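Local coordinates for flavin reductase domain protein (Arthrobacter sp., PDB 2QCK), which probably binds FMN and takes part in flavin-dependent oxidoreduction, at residues A[50-64]-A[125-138]. Residues are numbered along the deposited sequence; the frame is centred on the assembly and turned at random.
Sequences PPRFTFNMARSSSSW and RLSFENNAVVVVEV. With PO4 (phosphate ion), chain B.
Antiparallel strands 51-58 and 131-138 pair here in the curled sheet of a flavin reductase-like domain, their backbone hydrogen bonds running from Val138 N to Pro51 O (2.9 Å) down to Arg59 N on Asn130 O (2.7 Å). On the inner side, Val134 CB sits over the Phe55 ring, 3.8 Å from its centroid, and Val136 CB covers Phe53 likewise; Phe55 has CG between backbone N and carbonyl carbon (chi1 63°), which swings the ring across to the valine, while Val138 CG2 meets the Phe53 edge. On the other face, Arg52 NH1 lies 3.5 Å from Glu137 OE1 in a long salt bridge within the chain. Arg52 NH2 forms a salt bridge with Glu129 of the second subunit, whose Asn56 and Thr54 hydrogen-bond Thr54 and Asn56. In the loop 128-130 joining the two strands, Arg59 NH1 donates to Glu129 O (2.8 Å), and CG rests over the Trp64 indole, whose CZ3 touches Ala132 CB (3.5 Å) and whose NE1 makes a weak hydrogen bond to O3 of a phosphate ion, probably from the crystallisation liquor. A serine at Trp64 would probably leave the Arg59 chain and Ala132 without their aromatic cover. One face inward, the other on the second subunit: as in the dimeric split-barrel fold of FMN-binding flavin reductases.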
loop_
_atom_site.group_PDB
_atom_site.type_symbol
_atom_site.label_atom_id
_atom_site.label_comp_id
_atom_site.label_asym_id
_atom_site.label_seq_id
_atom_site.Cartn_x
_atom_site.Cartn_y
_atom_site.Cartn_z
ATOM N N PRO A 50 8.299 14.382 -10.060
ATOM C CA PRO A 50 9.041 14.327 -8.830
ATOM C C PRO A 50 8.637 13.065 -8.061
ATOM O O PRO A 50 7.596 12.439 -8.369
ATOM C CB PRO A 50 8.572 15.575 -8.096
ATOM C CG PRO A 50 7.166 15.771 -8.611
ATOM C CD PRO A 50 7.328 15.492 -10.053
ATOM N N PRO A 51 9.474 12.672 -7.103
ATOM C CA PRO A 51 9.213 11.556 -6.250
ATOM C C PRO A 51 8.116 11.865 -5.270
ATOM O O PRO A 51 8.213 12.849 -4.534
ATOM C CB PRO A 51 10.547 11.344 -5.532
ATOM C CG PRO A 51 11.265 12.629 -5.615
ATOM C CD PRO A 51 10.799 13.289 -6.850
ATOM N N ARG A 52 7.099 11.010 -5.255
ATOM C CA ARG A 52 5.997 11.135 -4.304
ATOM C C ARG A 52 5.544 9.785 -3.776
ATOM O O ARG A 52 5.653 8.785 -4.446
ATOM C CB ARG A 52 4.770 11.790 -4.938
ATOM C CG ARG A 52 4.980 13.028 -5.785
ATOM C CD ARG A 52 3.623 13.628 -6.097
ATOM N NE ARG A 52 3.468 14.043 -7.489
ATOM C CZ ARG A 52 3.844 15.218 -7.971
ATOM N NH1 ARG A 52 4.421 16.120 -7.188
ATOM N NH2 ARG A 52 3.644 15.496 -9.243
ATOM N N PHE A 53 4.976 9.794 -2.575
ATOM C CA PHE A 53 4.342 8.626 -2.018
ATOM C C PHE A 53 3.039 9.058 -1.384
ATOM O O PHE A 53 2.822 10.234 -1.168
ATOM C CB PHE A 53 5.216 7.859 -0.982
ATOM C CG PHE A 53 5.541 8.619 0.287
ATOM C CD1 PHE A 53 6.670 9.397 0.370
ATOM C CD2 PHE A 53 4.782 8.447 1.438
ATOM C CE1 PHE A 53 6.999 10.057 1.531
ATOM C CE2 PHE A 53 5.104 9.135 2.594
ATOM C CZ PHE A 53 6.210 9.918 2.631
ATOM N N THR A 54 2.188 8.075 -1.125
ATOM C CA THR A 54 0.893 8.286 -0.489
ATOM C C THR A 54 0.747 7.361 0.705
ATOM O O THR A 54 1.366 6.309 0.736
ATOM C CB THR A 54 -0.221 7.952 -1.487
ATOM O OG1 THR A 54 0.014 6.651 -2.020
ATOM C CG2 THR A 54 -0.236 8.932 -2.620
ATOM N N PHE A 55 -0.061 7.764 1.688
ATOM C CA PHE A 55 -0.578 6.848 2.688
ATOM C C PHE A 55 -1.970 7.311 3.128
ATOM O O PHE A 55 -2.399 8.444 2.828
ATOM C CB PHE A 55 0.396 6.748 3.884
ATOM C CG PHE A 55 0.583 8.032 4.629
ATOM C CD1 PHE A 55 1.466 8.994 4.168
ATOM C CD2 PHE A 55 -0.153 8.315 5.802
ATOM C CE1 PHE A 55 1.650 10.173 4.877
ATOM C CE2 PHE A 55 0.015 9.508 6.461
ATOM C CZ PHE A 55 0.904 10.437 5.996
ATOM N N ASN A 56 -2.666 6.432 3.830
ATOM C CA ASN A 56 -3.963 6.726 4.385
ATOM C C ASN A 56 -3.895 6.726 5.912
ATOM O O ASN A 56 -3.092 5.989 6.522
ATOM C CB ASN A 56 -5.002 5.711 3.903
ATOM C CG ASN A 56 -5.121 5.647 2.378
ATOM O OD1 ASN A 56 -4.856 6.625 1.682
ATOM N ND2 ASN A 56 -5.494 4.472 1.845
HETATM N N MSE A 57 -4.728 7.557 6.536
HETATM C CA MSE A 57 -4.846 7.512 7.982
HETATM C C MSE A 57 -6.191 7.974 8.436
HETATM O O MSE A 57 -6.924 8.600 7.681
HETATM C CB MSE A 57 -3.780 8.405 8.594
HETATM C CG MSE A 57 -3.991 9.868 8.363
HETATM SE SE MSE A 57 -2.540 10.899 9.152
HETATM C CE MSE A 57 -2.687 10.531 11.053
ATOM N N ALA A 58 -6.461 7.699 9.717
ATOM C CA ALA A 58 -7.717 7.971 10.350
ATOM C C ALA A 58 -7.614 9.391 10.910
ATOM O O ALA A 58 -6.602 9.754 11.540
ATOM C CB ALA A 58 -7.939 6.988 11.508
ATOM N N ARG A 59 -8.688 10.160 10.762
ATOM C CA ARG A 59 -8.727 11.520 11.330
ATOM C C ARG A 59 -8.844 11.483 12.824
ATOM O O ARG A 59 -8.626 12.500 13.493
ATOM C CB ARG A 59 -9.848 12.360 10.718
ATOM C CG ARG A 59 -9.611 12.677 9.253
ATOM C CD ARG A 59 -10.703 13.604 8.664
ATOM N NE ARG A 59 -10.842 14.823 9.466
ATOM C CZ ARG A 59 -11.885 15.126 10.224
ATOM N NH1 ARG A 59 -12.951 14.325 10.272
ATOM N NH2 ARG A 59 -11.872 16.258 10.936
ATOM N N SER A 60 -9.087 10.295 13.370
ATOM C CA SER A 60 -9.084 10.104 14.830
ATOM C C SER A 60 -7.737 9.633 15.340
ATOM O O SER A 60 -7.586 9.459 16.503
ATOM C CB SER A 60 -10.137 9.083 15.230
ATOM O OG SER A 60 -9.930 7.869 14.519
ATOM N N SER A 61 -6.744 9.418 14.480
ATOM C CA SER A 61 -5.411 9.132 14.964
ATOM C C SER A 61 -4.951 10.241 15.884
ATOM O O SER A 61 -5.231 11.397 15.650
ATOM C CB SER A 61 -4.409 9.068 13.810
ATOM O OG SER A 61 -3.108 9.068 14.317
ATOM N N SER A 62 -4.202 9.889 16.911
ATOM C CA SER A 62 -3.581 10.886 17.799
ATOM C C SER A 62 -2.609 11.773 17.011
ATOM O O SER A 62 -2.210 12.833 17.455
ATOM C CB SER A 62 -2.847 10.160 18.948
ATOM O OG SER A 62 -1.853 9.299 18.430
ATOM N N SER A 63 -2.222 11.344 15.829
ATOM C CA SER A 63 -1.310 12.122 15.021
ATOM C C SER A 63 -2.009 12.926 13.919
ATOM O O SER A 63 -1.323 13.565 13.110
ATOM C CB SER A 63 -0.306 11.182 14.356
ATOM O OG SER A 63 0.418 10.463 15.333
ATOM N N TRP A 64 -3.334 12.897 13.832
ATOM C CA TRP A 64 -4.007 13.604 12.711
ATOM C C TRP A 64 -3.787 15.143 12.761
ATOM O O TRP A 64 -3.444 15.761 11.742
ATOM C CB TRP A 64 -5.501 13.236 12.622
ATOM C CG TRP A 64 -6.221 14.137 11.686
ATOM C CD1 TRP A 64 -7.089 15.147 12.010
ATOM C CD2 TRP A 64 -6.030 14.208 10.272
ATOM N NE1 TRP A 64 -7.500 15.803 10.865
ATOM C CE2 TRP A 64 -6.863 15.251 9.783
ATOM C CE3 TRP A 64 -5.281 13.460 9.362
ATOM C CZ2 TRP A 64 -6.943 15.569 8.453
ATOM C CZ3 TRP A 64 -5.353 13.803 8.030
ATOM C CH2 TRP A 64 -6.181 14.845 7.589
ATOM N N ARG A 125 -3.951 16.847 1.756
ATOM C CA ARG A 125 -4.687 15.696 2.268
ATOM C C ARG A 125 -6.069 15.701 1.657
ATOM O O ARG A 125 -6.709 16.769 1.589
ATOM C CB ARG A 125 -4.844 15.790 3.796
ATOM C CG ARG A 125 -3.571 16.170 4.524
ATOM C CD ARG A 125 -3.659 17.552 5.111
ATOM N NE ARG A 125 -2.376 17.975 5.659
ATOM C CZ ARG A 125 -1.564 18.898 5.127
ATOM N NH1 ARG A 125 -1.849 19.544 4.008
ATOM N NH2 ARG A 125 -0.427 19.161 5.735
ATOM N N LEU A 126 -6.571 14.532 1.242
ATOM C CA LEU A 126 -7.913 14.397 0.704
ATOM C C LEU A 126 -8.766 13.774 1.780
ATOM O O LEU A 126 -8.675 12.551 2.021
ATOM C CB LEU A 126 -7.853 13.483 -0.480
ATOM C CG LEU A 126 -9.018 13.324 -1.454
ATOM C CD1 LEU A 126 -9.494 14.643 -2.028
ATOM C CD2 LEU A 126 -8.534 12.338 -2.549
ATOM N N SER A 127 -9.567 14.594 2.453
ATOM C CA SER A 127 -10.202 14.161 3.680
ATOM C C SER A 127 -11.628 13.776 3.471
ATOM O O SER A 127 -12.432 14.545 2.938
ATOM C CB SER A 127 -10.088 15.217 4.774
ATOM O OG SER A 127 -8.730 15.412 5.070
ATOM N N PHE A 128 -11.938 12.567 3.913
ATOM C CA PHE A 128 -13.299 12.106 3.967
ATOM C C PHE A 128 -13.802 12.296 5.405
ATOM O O PHE A 128 -13.251 13.107 6.189
ATOM C CB PHE A 128 -13.384 10.662 3.419
ATOM C CG PHE A 128 -12.967 10.551 1.965
ATOM C CD1 PHE A 128 -11.629 10.466 1.617
ATOM C CD2 PHE A 128 -13.912 10.632 0.952
ATOM C CE1 PHE A 128 -11.238 10.435 0.286
ATOM C CE2 PHE A 128 -13.528 10.591 -0.388
ATOM C CZ PHE A 128 -12.180 10.510 -0.713
ATOM N N GLU A 129 -14.840 11.568 5.777
ATOM C CA GLU A 129 -15.435 11.771 7.100
ATOM C C GLU A 129 -14.472 11.384 8.206
ATOM O O GLU A 129 -14.311 12.095 9.170
ATOM C CB GLU A 129 -16.687 10.927 7.256
ATOM C CG GLU A 129 -17.709 11.072 6.126
ATOM C CD GLU A 129 -17.434 10.159 4.941
ATOM O OE1 GLU A 129 -16.282 9.761 4.793
ATOM O OE2 GLU A 129 -18.368 9.847 4.182
ATOM N N ASN A 130 -13.857 10.217 8.101
ATOM C CA ASN A 130 -13.026 9.759 9.192
ATOM C C ASN A 130 -11.640 9.388 8.791
ATOM O O ASN A 130 -10.846 8.959 9.640
ATOM C CB ASN A 130 -13.672 8.549 9.812
ATOM C CG ASN A 130 -15.038 8.854 10.383
ATOM O OD1 ASN A 130 -15.144 9.621 11.333
ATOM N ND2 ASN A 130 -16.088 8.247 9.818
ATOM N N ASN A 131 -11.332 9.476 7.494
ATOM C CA ASN A 131 -10.004 9.130 7.046
ATOM C C ASN A 131 -9.563 10.061 5.956
ATOM O O ASN A 131 -10.388 10.744 5.357
ATOM C CB ASN A 131 -9.986 7.697 6.502
ATOM C CG ASN A 131 -10.523 6.680 7.522
ATOM O OD1 ASN A 131 -9.764 6.045 8.244
ATOM N ND2 ASN A 131 -11.818 6.595 7.630
ATOM N N ALA A 132 -8.260 10.096 5.720
ATOM C CA ALA A 132 -7.682 10.935 4.667
ATOM C C ALA A 132 -6.624 10.199 3.863
ATOM O O ALA A 132 -5.903 9.333 4.383
ATOM C CB ALA A 132 -7.023 12.228 5.338
ATOM N N VAL A 133 -6.516 10.551 2.582
ATOM C CA VAL A 133 -5.351 10.221 1.774
ATOM C C VAL A 133 -4.342 11.374 1.897
ATOM O O VAL A 133 -4.696 12.550 1.724
ATOM C CB VAL A 133 -5.742 10.039 0.289
ATOM C CG1 VAL A 133 -4.520 9.766 -0.604
ATOM C CG2 VAL A 133 -6.904 8.937 0.166
ATOM N N VAL A 134 -3.089 11.050 2.213
ATOM C CA VAL A 134 -2.056 12.061 2.327
ATOM C C VAL A 134 -1.075 11.824 1.177
ATOM O O VAL A 134 -0.567 10.696 1.053
ATOM C CB VAL A 134 -1.326 12.001 3.653
ATOM C CG1 VAL A 134 -0.458 13.207 3.781
ATOM C CG2 VAL A 134 -2.320 11.879 4.861
ATOM N N VAL A 135 -0.798 12.885 0.397
ATOM C CA VAL A 135 0.150 12.897 -0.728
ATOM C C VAL A 135 1.385 13.703 -0.354
ATOM O O VAL A 135 1.267 14.836 0.078
ATOM C CB VAL A 135 -0.464 13.561 -1.994
ATOM C CG1 VAL A 135 0.577 13.563 -3.192
ATOM C CG2 VAL A 135 -1.764 12.896 -2.360
ATOM N N VAL A 136 2.570 13.118 -0.525
ATOM C CA VAL A 136 3.816 13.709 -0.006
ATOM C C VAL A 136 4.811 13.754 -1.149
ATOM O O VAL A 136 4.951 12.764 -1.851
ATOM C CB VAL A 136 4.352 12.817 1.058
ATOM C CG1 VAL A 136 5.533 13.426 1.714
ATOM C CG2 VAL A 136 3.217 12.510 2.090
ATOM N N GLU A 137 5.488 14.879 -1.318
ATOM C CA GLU A 137 6.596 14.976 -2.265
ATOM C C GLU A 137 7.921 14.879 -1.498
ATOM O O GLU A 137 8.160 15.643 -0.551
ATOM C CB GLU A 137 6.550 16.312 -3.020
ATOM C CG GLU A 137 7.671 16.408 -4.090
ATOM C CD GLU A 137 7.631 17.653 -4.964
ATOM O OE1 GLU A 137 6.536 18.118 -5.316
ATOM O OE2 GLU A 137 8.707 18.124 -5.375
ATOM N N VAL A 138 8.808 14.006 -1.971
ATOM C CA VAL A 138 10.006 13.638 -1.247
ATOM C C VAL A 138 11.070 14.676 -1.564
ATOM O O VAL A 138 11.258 15.016 -2.706
ATOM C CB VAL A 138 10.472 12.219 -1.649
ATOM C CG1 VAL A 138 11.832 11.875 -1.081
ATOM C CG2 VAL A 138 9.462 11.211 -1.191
HETATM P P PO4 B . -8.734 19.266 10.260
HETATM O O1 PO4 B . -7.840 20.237 9.525
HETATM O O2 PO4 B . -9.413 18.325 9.279
HETATM O O3 PO4 B . -7.814 18.546 11.205
HETATM O O4 PO4 B . -9.803 19.964 11.079
HETATM O O HOH W 1 -11.383 8.132 12.182
#